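Local coordinates for lipopolysaccharide biosynthesis protein wbpB (Thermus thermophilus, PDB 3O9Z), which is an NAD-dependent dehydrogenase, probably acting on a nucleotide-linked sugar, in the biosynthesis of 2,3-diacetamido-2,3-dideoxy-D-mannuronic acid, at residues P87-A92 against A99-P104; M91-G96 against A113-L118; L156-G161 against T182-H187; W194-A199 against R247-D252. All blocks are in the same frame, centred on the assembly; numbering follows the deposited sequence. Where two conformers were deposited one is given.

Contact 1 (P87-A92 against A99-P104); sequences PQIRMA and ALSEKP. With NAD (nicotinamide-adenine-dinucleotide), chain E; AKG (2-oxoglutaric acid), chain F.
Ile89 and Ala92, on one side of helix 85-94, close over the methyl of Ala99. Ile89 has CG1 beside its own backbone N (chi1 -69°), which brings this carbon to 4.0 Å from Ala99 CB; the chain then runs on nearly straight, and CD1 reaches Ser101 CB at 4.1 Å. Ala92 CB meets Ala99 CB, also at 4.0 Å, so that methyl rests against two residues one helical turn apart. No hydrogen bond crosses. The axes of 87-92 and 99-101 run almost antiparallel, at 161°, and come within 8.7 Å, as suits the return half of the Rossmann beta-alpha-beta unit formed by strand 75-78, helix 85-94 and strand 98-101. Beyond the strand the chain enters the cofactor site through Glu102, Lys103 and cis-Pro104, the Glu-Lys-Pro sequence familiar in Gfo/Idh/MocA enzymes. Ser101 OG bonds Glu102 O at 3.0 Å, in the carbonyl plane on a lone pair. Glu102 OE1 accepts a bond from Lys103 N at 3.2 Å on its anti side, while OE2 is gripped by His19 and His266. Lys103 starts with CG wedged between its backbone N and carbonyl carbon (chi1 45°) and curls at the next two bonds; NZ thereby reaches both ligands, giving hydrogen bonds to NAD O2D at 2.8 Å and to 2-oxoglutarate O5 at 2.8 Å. Gln88 brings NE2 close to adenine N1A of NAD and bonds Glu57 of the second subunit; its OE1 accepts bonds from Thr9 and Ser80.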
# COMPACT_ATOMS: atom_id res chain seq x y z
N PRO A 87 -5.92 -18.75 3.84
CA PRO A 87 -4.46 -18.96 3.97
C PRO A 87 -3.93 -18.61 5.34
O PRO A 87 -2.84 -19.12 5.69
CB PRO A 87 -3.85 -18.14 2.83
CG PRO A 87 -4.93 -17.05 2.60
CD PRO A 87 -6.24 -17.83 2.73
N GLN A 88 -4.58 -17.71 6.09
CA GLN A 88 -4.18 -17.41 7.46
C GLN A 88 -4.52 -18.50 8.46
O GLN A 88 -3.81 -18.73 9.43
CB GLN A 88 -4.60 -16.01 7.98
CG GLN A 88 -3.95 -14.92 7.15
CD GLN A 88 -4.19 -13.54 7.68
OE1 GLN A 88 -5.18 -13.25 8.34
NE2 GLN A 88 -3.19 -12.69 7.44
N ILE A 89 -5.65 -19.16 8.21
CA ILE A 89 -5.96 -20.38 8.95
C ILE A 89 -4.94 -21.48 8.56
O ILE A 89 -4.44 -22.11 9.49
CB ILE A 89 -7.38 -20.85 8.60
CG1 ILE A 89 -8.45 -19.90 9.16
CG2 ILE A 89 -7.57 -22.28 9.15
CD1 ILE A 89 -9.79 -20.03 8.38
N ARG A 90 -4.51 -21.58 7.31
CA ARG A 90 -3.46 -22.59 6.96
C ARG A 90 -2.19 -22.21 7.75
O ARG A 90 -1.45 -23.09 8.21
CB ARG A 90 -3.15 -22.55 5.47
CG ARG A 90 -4.32 -23.07 4.63
CD ARG A 90 -4.30 -24.54 4.40
NE ARG A 90 -3.04 -25.00 3.81
CZ ARG A 90 -2.85 -25.27 2.51
NH1 ARG A 90 -1.67 -25.72 2.11
NH2 ARG A 90 -3.81 -25.15 1.59
N MET A 91 -1.88 -20.92 7.91
CA MET A 91 -0.69 -20.50 8.65
C MET A 91 -0.82 -20.90 10.12
O MET A 91 0.14 -21.45 10.71
CB MET A 91 -0.53 -18.98 8.51
CG MET A 91 0.56 -18.34 9.41
SD MET A 91 0.95 -16.59 8.92
CE MET A 91 -0.58 -15.69 9.24
N ALA A 92 -1.95 -20.60 10.76
CA ALA A 92 -2.19 -20.96 12.14
C ALA A 92 -1.89 -22.48 12.28
O ALA A 92 -1.10 -22.89 13.17
CB ALA A 92 -3.63 -20.68 12.56
N ALA A 99 -7.26 -21.75 15.16
CA ALA A 99 -7.66 -20.50 14.50
C ALA A 99 -9.02 -20.09 14.96
O ALA A 99 -9.93 -20.94 15.12
CB ALA A 99 -7.64 -20.69 13.00
N LEU A 100 -9.20 -18.79 15.12
CA LEU A 100 -10.52 -18.26 15.36
C LEU A 100 -10.69 -17.13 14.37
O LEU A 100 -10.16 -16.02 14.57
CB LEU A 100 -10.73 -17.72 16.76
CG LEU A 100 -12.08 -17.04 17.09
CD1 LEU A 100 -13.30 -17.82 16.52
CD2 LEU A 100 -12.28 -16.66 18.55
N SER A 101 -11.45 -17.41 13.33
CA SER A 101 -11.55 -16.47 12.22
C SER A 101 -12.88 -15.73 12.23
O SER A 101 -13.93 -16.28 12.56
CB SER A 101 -11.47 -17.24 10.92
OG SER A 101 -11.52 -16.40 9.79
N GLU A 102 -12.81 -14.44 11.90
CA GLU A 102 -14.05 -13.73 11.57
C GLU A 102 -14.84 -14.48 10.51
O GLU A 102 -14.30 -15.21 9.68
CB GLU A 102 -13.74 -12.30 11.11
CG GLU A 102 -13.66 -11.33 12.27
CD GLU A 102 -14.99 -11.10 12.97
OE1 GLU A 102 -16.03 -11.57 12.39
OE2 GLU A 102 -15.05 -10.43 14.02
N LYS A 103 -16.13 -14.14 10.44
CA LYS A 103 -16.98 -14.56 9.32
C LYS A 103 -16.61 -13.82 8.04
O LYS A 103 -16.02 -12.72 8.09
CB LYS A 103 -18.48 -14.44 9.65
CG LYS A 103 -18.92 -13.13 10.34
CD LYS A 103 -18.60 -11.80 9.62
CE LYS A 103 -19.28 -11.65 8.27
NZ LYS A 103 -18.84 -10.29 7.73
N PRO A 104 -16.90 -14.40 6.88
CA PRO A 104 -17.22 -15.84 6.66
C PRO A 104 -15.96 -16.61 7.01
O PRO A 104 -14.86 -16.13 6.73
CB PRO A 104 -17.49 -15.91 5.15
CG PRO A 104 -16.59 -14.79 4.57
CD PRO A 104 -16.70 -13.69 5.61
PA NAD E . -11.22 -3.36 7.61
O1A NAD E . -11.62 -2.27 8.53
O2A NAD E . -11.01 -3.13 6.11
O5B NAD E . -9.90 -3.88 8.30
C5B NAD E . -9.22 -4.89 7.59
C4B NAD E . -7.77 -4.96 8.13
O4B NAD E . -7.07 -6.10 7.57
C3B NAD E . -7.00 -3.72 7.62
O3B NAD E . -6.40 -2.98 8.71
C2B NAD E . -5.97 -4.28 6.62
O2B NAD E . -4.74 -3.55 6.55
C1B NAD E . -5.74 -5.66 7.31
N9A NAD E . -5.09 -6.61 6.37
C8A NAD E . -4.98 -6.68 5.01
N7A NAD E . -4.24 -7.72 4.65
C5A NAD E . -3.77 -8.31 5.80
C6A NAD E . -2.92 -9.44 6.10
N6A NAD E . -2.33 -10.15 5.09
N1A NAD E . -2.78 -9.66 7.40
C2A NAD E . -3.30 -9.03 8.45
N3A NAD E . -4.08 -7.95 8.19
C4A NAD E . -4.32 -7.65 6.91
O3 NAD E . -12.28 -4.55 7.74
PN NAD E . -13.14 -5.06 8.94
O1N NAD E . -14.55 -4.48 8.83
O2N NAD E . -12.38 -4.90 10.23
O5D NAD E . -13.39 -6.60 8.57
C5D NAD E . -12.37 -7.45 9.02
C4D NAD E . -12.98 -8.87 9.03
O4D NAD E . -13.96 -8.85 10.10
C3D NAD E . -13.70 -9.31 7.74
O3D NAD E . -13.55 -10.76 7.68
C2D NAD E . -15.17 -9.01 8.10
O2D NAD E . -16.07 -9.86 7.42
C1D NAD E . -15.27 -9.19 9.62
N1N NAD E . -16.32 -8.38 10.23
C2N NAD E . -17.17 -8.94 11.06
C3N NAD E . -18.19 -8.27 11.71
C7N NAD E . -19.08 -9.09 12.55
O7N NAD E . -18.72 -10.18 13.04
N7N NAD E . -20.23 -8.50 12.85
C4N NAD E . -18.30 -6.89 11.48
C5N NAD E . -17.33 -6.31 10.66
C6N NAD E . -16.32 -7.05 10.04
C1 AKG F . -19.69 -6.71 8.31
O1 AKG F . -19.82 -5.47 8.10
O2 AKG F . -18.79 -7.37 7.79
C2 AKG F . -20.52 -7.42 9.27
O5 AKG F . -20.32 -8.62 9.43
C3 AKG F . -21.61 -6.71 10.02
C4 AKG F . -22.91 -6.91 9.25
C5 AKG F . -24.07 -6.10 9.80
O3 AKG F . -23.90 -4.89 10.06
O4 AKG F . -25.16 -6.65 9.97

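Contact 2 (M91-G96 against A113-L118); sequences MALRLG and ARLKEL
Leu93 reaches across from the last turn of helix 85-94 and touches Leu118 and Leu115 through a single methyl. The bond from CA to CB points toward helix 109-122, but Leu93 CB is still 5.2 Å from Leu118 CB. CG stands beside the backbone N, and chi2 of 179° carries CD1 straight outward from there. Leu93 CD1 does the touching: it lies 3.9 Å from Leu118 CB and 4.2 Å from Leu118 C, so it rests at the root of that side chain, and it is 4.3 Å from Leu115 CD2. The Leu93 and Leu118 side chains cross obliquely. Leu115 CB faces past the other helix, and only the end of its chain closes in. The two helices follow one another in the Rossmann domain, linked through strand 98-101, and the three leucines join them without any hydrogen bond between the segments. Just past the contact, helix 85-94 ends in a Schellman motif: Gly96 N bonds Leu93 O at 3.1 Å, and at the backbone angles of Gly96, with phi positive (74°), a CB would be jammed against the carbonyl O of Leu95. On other sides of this helix end, Met91 and Leu95 pack on helix 56-68, and Arg94 forms salt bridges with Glu60 of its own chain and Glu64 of the second subunit.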
# COMPACT_ATOMS: atom_id res chain seq x y z
N MET A 91 -1.88 -20.92 7.91
CA MET A 91 -0.69 -20.50 8.65
C MET A 91 -0.82 -20.90 10.12
O MET A 91 0.14 -21.45 10.71
CB MET A 91 -0.53 -18.98 8.51
CG MET A 91 0.56 -18.34 9.41
SD MET A 91 0.95 -16.59 8.92
CE MET A 91 -0.58 -15.69 9.24
N ALA A 92 -1.95 -20.60 10.76
CA ALA A 92 -2.19 -20.96 12.14
C ALA A 92 -1.89 -22.48 12.28
O ALA A 92 -1.10 -22.89 13.17
CB ALA A 92 -3.63 -20.68 12.56
N LEU A 93 -2.50 -23.27 11.42
CA LEU A 93 -2.40 -24.73 11.61
C LEU A 93 -0.96 -25.18 11.45
O LEU A 93 -0.49 -26.12 12.15
CB LEU A 93 -3.37 -25.50 10.69
CG LEU A 93 -4.86 -25.17 10.75
CD1 LEU A 93 -5.64 -26.01 9.76
CD2 LEU A 93 -5.42 -25.29 12.16
N ARG A 94 -0.27 -24.71 10.41
CA ARG A 94 1.12 -25.11 10.24
C ARG A 94 2.05 -24.70 11.35
O ARG A 94 3.07 -25.37 11.56
CB ARG A 94 1.73 -24.81 8.85
CG ARG A 94 2.28 -23.38 8.66
CD ARG A 94 2.98 -23.15 7.32
NE ARG A 94 2.05 -23.24 6.18
CZ ARG A 94 1.39 -22.20 5.67
NH1 ARG A 94 0.52 -22.42 4.69
NH2 ARG A 94 1.60 -20.97 6.10
N LEU A 95 1.69 -23.64 12.07
CA LEU A 95 2.41 -23.10 13.24
C LEU A 95 2.01 -23.83 14.52
O LEU A 95 2.55 -23.57 15.59
CB LEU A 95 2.15 -21.60 13.44
CG LEU A 95 2.79 -20.65 12.42
CD1 LEU A 95 2.19 -19.26 12.54
CD2 LEU A 95 4.26 -20.56 12.68
N GLY A 96 1.11 -24.80 14.40
CA GLY A 96 0.69 -25.49 15.61
C GLY A 96 -0.22 -24.72 16.52
O GLY A 96 -0.31 -24.99 17.71
N ALA A 113 -13.14 -28.07 2.77
CA ALA A 113 -12.72 -29.48 2.61
C ALA A 113 -11.21 -29.63 2.87
O ALA A 113 -10.77 -30.58 3.53
CB ALA A 113 -13.09 -29.99 1.25
N ARG A 114 -10.41 -28.69 2.37
CA ARG A 114 -8.97 -28.79 2.55
C ARG A 114 -8.64 -28.53 4.00
O ARG A 114 -7.75 -29.19 4.57
CB ARG A 114 -8.23 -27.82 1.62
CG ARG A 114 -8.36 -27.97 0.13
CD ARG A 114 -7.63 -29.17 -0.45
NE ARG A 114 -8.25 -29.58 -1.72
CZ ARG A 114 -7.77 -30.52 -2.53
NH1 ARG A 114 -6.64 -31.15 -2.24
NH2 ARG A 114 -8.41 -30.82 -3.66
N LEU A 115 -9.31 -27.58 4.66
CA LEU A 115 -9.16 -27.37 6.08
C LEU A 115 -9.48 -28.56 6.97
O LEU A 115 -8.76 -28.81 7.93
CB LEU A 115 -9.84 -26.07 6.58
CG LEU A 115 -9.37 -24.72 6.03
CD1 LEU A 115 -10.22 -23.66 6.82
CD2 LEU A 115 -7.86 -24.55 6.35
N LYS A 116 -10.47 -29.35 6.56
CA LYS A 116 -10.74 -30.59 7.27
C LYS A 116 -9.52 -31.53 7.20
O LYS A 116 -9.10 -32.08 8.19
CB LYS A 116 -12.01 -31.23 6.69
CG LYS A 116 -13.29 -30.50 7.04
CD LYS A 116 -13.65 -30.63 8.51
CE LYS A 116 -14.25 -32.01 8.80
NZ LYS A 116 -14.79 -32.10 10.20
N GLU A 117 -8.93 -31.62 6.01
CA GLU A 117 -7.73 -32.48 5.86
C GLU A 117 -6.61 -31.97 6.76
O GLU A 117 -5.82 -32.76 7.32
CB GLU A 117 -7.28 -32.49 4.39
CG GLU A 117 -8.26 -33.26 3.50
CD GLU A 117 -7.91 -33.23 2.03
OE1 GLU A 117 -6.84 -32.69 1.66
OE2 GLU A 117 -8.69 -33.79 1.23
N LEU A 118 -6.45 -30.64 6.85
CA LEU A 118 -5.27 -30.10 7.51
C LEU A 118 -5.48 -30.13 9.02
O LEU A 118 -4.53 -30.25 9.81
CB LEU A 118 -5.03 -28.68 6.98
CG LEU A 118 -4.40 -28.67 5.58
CD1 LEU A 118 -4.41 -27.28 4.92
CD2 LEU A 118 -2.98 -29.23 5.69

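Contact 3 (L156-G161 against T182-H187); sequences LTYVTG and TNIGIH. With AKG (2-oxoglutaric acid), chain F; NAD (nicotinamide-adenine-dinucleotide), chain E.
This is a pocket-wall contact, in which strand 152-160 of the C-terminal alpha/beta domain meets the turn leading into helix 186-196 beside bound 2-oxoglutarate. Ile184 CG2 sits in the notch between two side chains of the strand, 3.7 Å from Tyr158 CE1 and 3.7 Å from Thr160 CG2. The Tyr158 CG is anti to the backbone N (chi1 -159°), which sends the ring across toward the helix and places OH 3.7 Å from His187 CB. Beside these touches, three polar groups of the two segments bond one carboxylate and the keto oxygen of the ligand. Tyr158 OH donates to 2-oxoglutarate O4 at 2.6 Å, and Thr160 OG1 to O3 of the same carboxylate at 2.9 Å. At the keto group, His187 NE2 gives its N-H to 2-oxoglutarate O5 at 2.8 Å with a bend (145°), the oxygen lying at the ring edge near its plane. A phenylalanine in place of Tyr158 would probably keep the packing on Ile184 but leave O4 without its short hydroxyl bond. Leu227 of strand 221-228 touches both Tyr158 and Ile184, Phe188 meets the Tyr158 ring, and Ile186 turns the other way, onto helix 281-294.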
# COMPACT_ATOMS: atom_id res chain seq x y z
N LEU A 156 -37.00 -13.11 5.82
CA LEU A 156 -35.75 -12.61 6.44
C LEU A 156 -35.44 -11.32 5.72
O LEU A 156 -35.34 -11.29 4.48
CB LEU A 156 -34.61 -13.59 6.11
CG LEU A 156 -33.32 -13.47 6.91
CD1 LEU A 156 -32.56 -12.18 6.61
CD2 LEU A 156 -33.56 -13.67 8.43
N THR A 157 -35.33 -10.22 6.48
CA THR A 157 -35.00 -8.92 5.90
C THR A 157 -33.79 -8.37 6.64
O THR A 157 -33.74 -8.38 7.87
CB THR A 157 -36.18 -7.95 6.14
OG1 THR A 157 -37.37 -8.55 5.62
CG2 THR A 157 -35.94 -6.63 5.39
N TYR A 158 -32.75 -8.03 5.88
CA TYR A 158 -31.45 -7.73 6.48
C TYR A 158 -30.91 -6.48 5.80
O TYR A 158 -30.37 -6.55 4.68
CB TYR A 158 -30.50 -8.93 6.28
CG TYR A 158 -29.35 -8.96 7.26
CD1 TYR A 158 -28.24 -8.12 7.10
CD2 TYR A 158 -29.41 -9.77 8.38
CE1 TYR A 158 -27.18 -8.18 8.01
CE2 TYR A 158 -28.39 -9.81 9.31
CZ TYR A 158 -27.27 -9.02 9.13
OH TYR A 158 -26.23 -9.03 10.04
N VAL A 159 -31.04 -5.34 6.46
CA VAL A 159 -30.65 -4.06 5.87
C VAL A 159 -29.65 -3.46 6.86
O VAL A 159 -29.92 -3.33 8.05
CB VAL A 159 -31.84 -3.09 5.74
CG1 VAL A 159 -31.34 -1.82 5.10
CG2 VAL A 159 -32.95 -3.68 4.87
N THR A 160 -28.45 -3.16 6.40
CA THR A 160 -27.46 -2.57 7.28
C THR A 160 -26.67 -1.51 6.51
O THR A 160 -25.92 -1.83 5.58
CB THR A 160 -26.58 -3.66 7.95
OG1 THR A 160 -25.65 -3.00 8.83
CG2 THR A 160 -25.82 -4.46 6.90
N GLY A 161 -26.95 -0.23 6.77
CA GLY A 161 -26.46 0.80 5.86
C GLY A 161 -24.94 0.91 5.88
O GLY A 161 -24.30 0.73 6.91
N THR A 182 -22.10 -12.86 0.54
CA THR A 182 -21.16 -13.51 1.45
C THR A 182 -20.76 -12.54 2.57
O THR A 182 -20.89 -12.84 3.75
CB THR A 182 -19.90 -13.93 0.70
OG1 THR A 182 -20.22 -14.97 -0.24
CG2 THR A 182 -18.85 -14.49 1.66
N ASN A 183 -20.23 -11.39 2.17
CA ASN A 183 -19.63 -10.50 3.15
C ASN A 183 -20.63 -10.05 4.19
O ASN A 183 -20.27 -10.04 5.34
CB ASN A 183 -19.01 -9.28 2.46
CG ASN A 183 -18.19 -8.46 3.42
OD1 ASN A 183 -17.34 -9.00 4.12
ND2 ASN A 183 -18.50 -7.16 3.53
N ILE A 184 -21.84 -9.68 3.78
CA ILE A 184 -22.84 -9.30 4.76
C ILE A 184 -23.79 -10.48 4.97
O ILE A 184 -24.09 -10.82 6.09
CB ILE A 184 -23.60 -8.07 4.29
CG1 ILE A 184 -22.63 -6.92 3.97
CG2 ILE A 184 -24.59 -7.64 5.38
CD1 ILE A 184 -21.80 -6.38 5.14
N GLY A 185 -24.23 -11.10 3.90
CA GLY A 185 -25.28 -12.14 4.00
C GLY A 185 -24.91 -13.38 4.76
O GLY A 185 -25.82 -14.05 5.29
N ILE A 186 -23.62 -13.66 4.95
CA ILE A 186 -23.29 -14.92 5.63
C ILE A 186 -23.93 -15.00 7.01
O ILE A 186 -24.26 -16.10 7.49
CB ILE A 186 -21.76 -15.10 5.72
CG1 ILE A 186 -21.44 -16.55 6.12
CG2 ILE A 186 -21.08 -14.09 6.67
CD1 ILE A 186 -21.59 -17.49 4.96
N HIS A 187 -24.10 -13.87 7.70
CA HIS A 187 -24.73 -13.86 9.00
C HIS A 187 -26.09 -14.53 8.92
O HIS A 187 -26.39 -15.37 9.78
CB HIS A 187 -24.91 -12.43 9.49
CG HIS A 187 -23.68 -11.81 10.09
ND1 HIS A 187 -23.13 -12.24 11.28
CD2 HIS A 187 -22.93 -10.76 9.68
CE1 HIS A 187 -22.08 -11.48 11.57
NE2 HIS A 187 -21.93 -10.60 10.60
C1 AKG F . -19.69 -6.71 8.31
O1 AKG F . -19.82 -5.47 8.10
O2 AKG F . -18.79 -7.37 7.79
C2 AKG F . -20.52 -7.42 9.27
O5 AKG F . -20.32 -8.62 9.43
C3 AKG F . -21.61 -6.71 10.02
C4 AKG F . -22.91 -6.91 9.25
C5 AKG F . -24.07 -6.10 9.80
O3 AKG F . -23.90 -4.89 10.06
O4 AKG F . -25.16 -6.65 9.97
PA NAD E . -11.22 -3.36 7.61
O1A NAD E . -11.62 -2.27 8.53
O2A NAD E . -11.01 -3.13 6.11
O5B NAD E . -9.90 -3.88 8.30
C5B NAD E . -9.22 -4.89 7.59
C4B NAD E . -7.77 -4.96 8.13
O4B NAD E . -7.07 -6.10 7.57
C3B NAD E . -7.00 -3.72 7.62
O3B NAD E . -6.40 -2.98 8.71
C2B NAD E . -5.97 -4.28 6.62
O2B NAD E . -4.74 -3.55 6.55
C1B NAD E . -5.74 -5.66 7.31
N9A NAD E . -5.09 -6.61 6.37
C8A NAD E . -4.98 -6.68 5.01
N7A NAD E . -4.24 -7.72 4.65
C5A NAD E . -3.77 -8.31 5.80
C6A NAD E . -2.92 -9.44 6.10
N6A NAD E . -2.33 -10.15 5.09
N1A NAD E . -2.78 -9.66 7.40
C2A NAD E . -3.30 -9.03 8.45
N3A NAD E . -4.08 -7.95 8.19
C4A NAD E . -4.32 -7.65 6.91
O3 NAD E . -12.28 -4.55 7.74
PN NAD E . -13.14 -5.06 8.94
O1N NAD E . -14.55 -4.48 8.83
O2N NAD E . -12.38 -4.90 10.23
O5D NAD E . -13.39 -6.60 8.57
C5D NAD E . -12.37 -7.45 9.02
C4D NAD E . -12.98 -8.87 9.03
O4D NAD E . -13.96 -8.85 10.10
C3D NAD E . -13.70 -9.31 7.74
O3D NAD E . -13.55 -10.76 7.68
C2D NAD E . -15.17 -9.01 8.10
O2D NAD E . -16.07 -9.86 7.42
C1D NAD E . -15.27 -9.19 9.62
N1N NAD E . -16.32 -8.38 10.23
C2N NAD E . -17.17 -8.94 11.06
C3N NAD E . -18.19 -8.27 11.71
C7N NAD E . -19.08 -9.09 12.55
O7N NAD E . -18.72 -10.18 13.04
N7N NAD E . -20.23 -8.50 12.85
C4N NAD E . -18.30 -6.89 11.48
C5N NAD E . -17.33 -6.31 10.66
C6N NAD E . -16.32 -7.05 10.04

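Contact 4 (W194-A199 against R247-D252); sequences WLFGRA and RSIAVD. With AKG (2-oxoglutaric acid), chain F.
The Phe196 ring has Leu195 CB on one face, 3.6 Å above its plane and over its centre, and presents its edge to the strand. There Phe196 CE2 approaches Ile249 CD1 at 4.3 Å and Phe196 CZ approaches Val251 CG2 at 4.4 Å, both methyls near the ring plane. The second flat group, the Arg247 guanidinium, meets 2-oxoglutarate edge-on: NE donates to O4 at 2.9 Å (153°), and NH2 to O3 at 3.0 Å and straighter (165°), a two-pronged grip on the carboxylate, with a weak third bond from NH2 to O4. A methionine in place of Arg247 would probably leave this carboxylate without its paired N-H donors and positive charge. The contact joins the C-terminal end of helix 186-196 to strand 245-251 of the mixed sheet in the alpha/beta domain, and Ile249 and Arg247 project from the same face of that strand. With CG1 anti to the backbone N (chi1 -177°) and the chain extended beyond it, Ile249 points CD1 at the helix, where it meets Leu195 CD1 tip to tip at 3.8 Å. Helix 136-146 adds Leu141 against Ile249 and Leu145 against Phe196. Phe262 makes a cation-pi contact with Arg247, whose NH1 bonds Ser259.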
# COMPACT_ATOMS: atom_id res chain seq x y z
N TRP A 194 -28.47 -22.81 10.72
CA TRP A 194 -28.52 -23.21 12.13
C TRP A 194 -29.94 -23.54 12.60
O TRP A 194 -30.15 -24.57 13.27
CB TRP A 194 -27.92 -22.06 12.96
CG TRP A 194 -27.86 -22.23 14.43
CD1 TRP A 194 -27.21 -23.21 15.13
CD2 TRP A 194 -28.32 -21.28 15.40
NE1 TRP A 194 -27.30 -22.94 16.48
CE2 TRP A 194 -27.94 -21.74 16.67
CE3 TRP A 194 -28.99 -20.05 15.31
CZ2 TRP A 194 -28.27 -21.07 17.85
CZ3 TRP A 194 -29.30 -19.36 16.48
CH2 TRP A 194 -28.93 -19.88 17.73
N LEU A 195 -30.92 -22.71 12.24
CA LEU A 195 -32.30 -22.96 12.64
C LEU A 195 -32.98 -24.06 11.82
O LEU A 195 -33.74 -24.84 12.39
CB LEU A 195 -33.12 -21.69 12.51
CG LEU A 195 -32.68 -20.50 13.37
CD1 LEU A 195 -33.52 -19.27 13.00
CD2 LEU A 195 -32.85 -20.84 14.87
N PHE A 196 -32.70 -24.11 10.53
CA PHE A 196 -33.57 -24.83 9.59
C PHE A 196 -32.87 -25.85 8.71
O PHE A 196 -33.50 -26.50 7.88
CB PHE A 196 -34.34 -23.85 8.70
CG PHE A 196 -35.16 -22.85 9.45
CD1 PHE A 196 -36.16 -23.26 10.32
CD2 PHE A 196 -34.95 -21.49 9.28
CE1 PHE A 196 -36.96 -22.33 10.99
CE2 PHE A 196 -35.72 -20.55 9.92
CZ PHE A 196 -36.73 -20.96 10.80
N GLY A 197 -31.56 -26.01 8.86
CA GLY A 197 -30.86 -27.02 8.06
C GLY A 197 -30.41 -26.70 6.66
O GLY A 197 -30.20 -25.54 6.31
N ARG A 198 -30.23 -27.73 5.85
CA ARG A 198 -29.54 -27.62 4.59
C ARG A 198 -30.49 -27.06 3.54
O ARG A 198 -31.71 -27.35 3.56
CB ARG A 198 -29.11 -29.03 4.13
CG ARG A 198 -28.26 -29.07 2.86
CD ARG A 198 -28.05 -30.51 2.32
NE ARG A 198 -27.27 -30.51 1.09
CZ ARG A 198 -25.94 -30.54 1.05
NH1 ARG A 198 -25.24 -30.59 2.17
NH2 ARG A 198 -25.30 -30.53 -0.11
N ALA A 199 -29.95 -26.31 2.59
CA ALA A 199 -30.74 -25.78 1.52
C ALA A 199 -30.92 -26.78 0.38
O ALA A 199 -29.97 -27.17 -0.32
CB ALA A 199 -30.13 -24.47 0.99
N ARG A 247 -32.82 -5.67 10.96
CA ARG A 247 -32.44 -7.07 10.87
C ARG A 247 -33.51 -7.92 11.49
O ARG A 247 -33.67 -7.93 12.72
CB ARG A 247 -31.08 -7.35 11.53
CG ARG A 247 -29.90 -6.53 11.00
CD ARG A 247 -28.66 -6.89 11.83
NE ARG A 247 -27.50 -6.04 11.58
CZ ARG A 247 -27.17 -4.98 12.31
NH1 ARG A 247 -28.00 -4.56 13.27
NH2 ARG A 247 -26.03 -4.32 12.06
N SER A 248 -34.30 -8.56 10.64
CA SER A 248 -35.59 -9.12 11.06
C SER A 248 -35.73 -10.55 10.53
O SER A 248 -35.47 -10.83 9.35
CB SER A 248 -36.74 -8.28 10.49
OG SER A 248 -37.96 -9.00 10.50
N ILE A 249 -36.13 -11.46 11.41
CA ILE A 249 -36.59 -12.79 10.99
C ILE A 249 -38.05 -12.94 11.41
O ILE A 249 -38.40 -12.82 12.60
CB ILE A 249 -35.68 -13.94 11.46
CG1 ILE A 249 -36.21 -15.27 10.92
CG2 ILE A 249 -35.54 -13.97 12.98
CD1 ILE A 249 -35.21 -16.42 11.09
N ALA A 250 -38.92 -13.17 10.43
CA ALA A 250 -40.36 -13.33 10.72
C ALA A 250 -40.78 -14.76 10.42
O ALA A 250 -40.66 -15.21 9.28
CB ALA A 250 -41.20 -12.33 9.91
N VAL A 251 -41.20 -15.50 11.44
CA VAL A 251 -41.45 -16.93 11.29
C VAL A 251 -42.95 -17.15 11.50
O VAL A 251 -43.50 -16.84 12.56
CB VAL A 251 -40.69 -17.77 12.33
CG1 VAL A 251 -41.04 -19.24 12.18
CG2 VAL A 251 -39.17 -17.53 12.20
N ASP A 252 -43.61 -17.65 10.45
CA ASP A 252 -45.05 -17.87 10.47
C ASP A 252 -45.76 -16.59 10.95
O ASP A 252 -46.68 -16.68 11.77
CB ASP A 252 -45.38 -19.04 11.42
CG ASP A 252 -45.09 -20.41 10.82
OD1 ASP A 252 -44.54 -20.51 9.69
OD2 ASP A 252 -45.44 -21.40 11.50
C1 AKG F . -19.69 -6.71 8.31
O1 AKG F . -19.82 -5.47 8.10
O2 AKG F . -18.79 -7.37 7.79
C2 AKG F . -20.52 -7.42 9.27
O5 AKG F . -20.32 -8.62 9.43
C3 AKG F . -21.61 -6.71 10.02
C4 AKG F . -22.91 -6.91 9.25
C5 AKG F . -24.07 -6.10 9.80
O3 AKG F . -23.90 -4.89 10.06
O4 AKG F . -25.16 -6.65 9.97

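Contacts 1 and 2 belong to the Rossmann domain, share helix 85-94 and have centres 9 Å apart; Ile89 of contact 1 packs CG2 on Leu115 CD2 of contact 2 at 3.6 Å. Contacts 3 and 4 adjoin in the C-terminal domain, centres 13 Å apart; their strands 152-160 and 245-251 are neighbours, probably hydrogen-bonded from Ser248 N to Thr157 O at 2.8 Å. The ligands bridge the two pairs: contacts 1, 3 and 4 all touch 2-oxoglutarate, and contacts 1 and 3 also touch NAD. Although the centres of contacts 1 and 3 are 21 Å apart, Lys103 NZ lies 2.8 Å from Asn183 O, a probable hydrogen bond. Contact 2 stands back from the site, the Leu115 side chain about 13 Å from NAD.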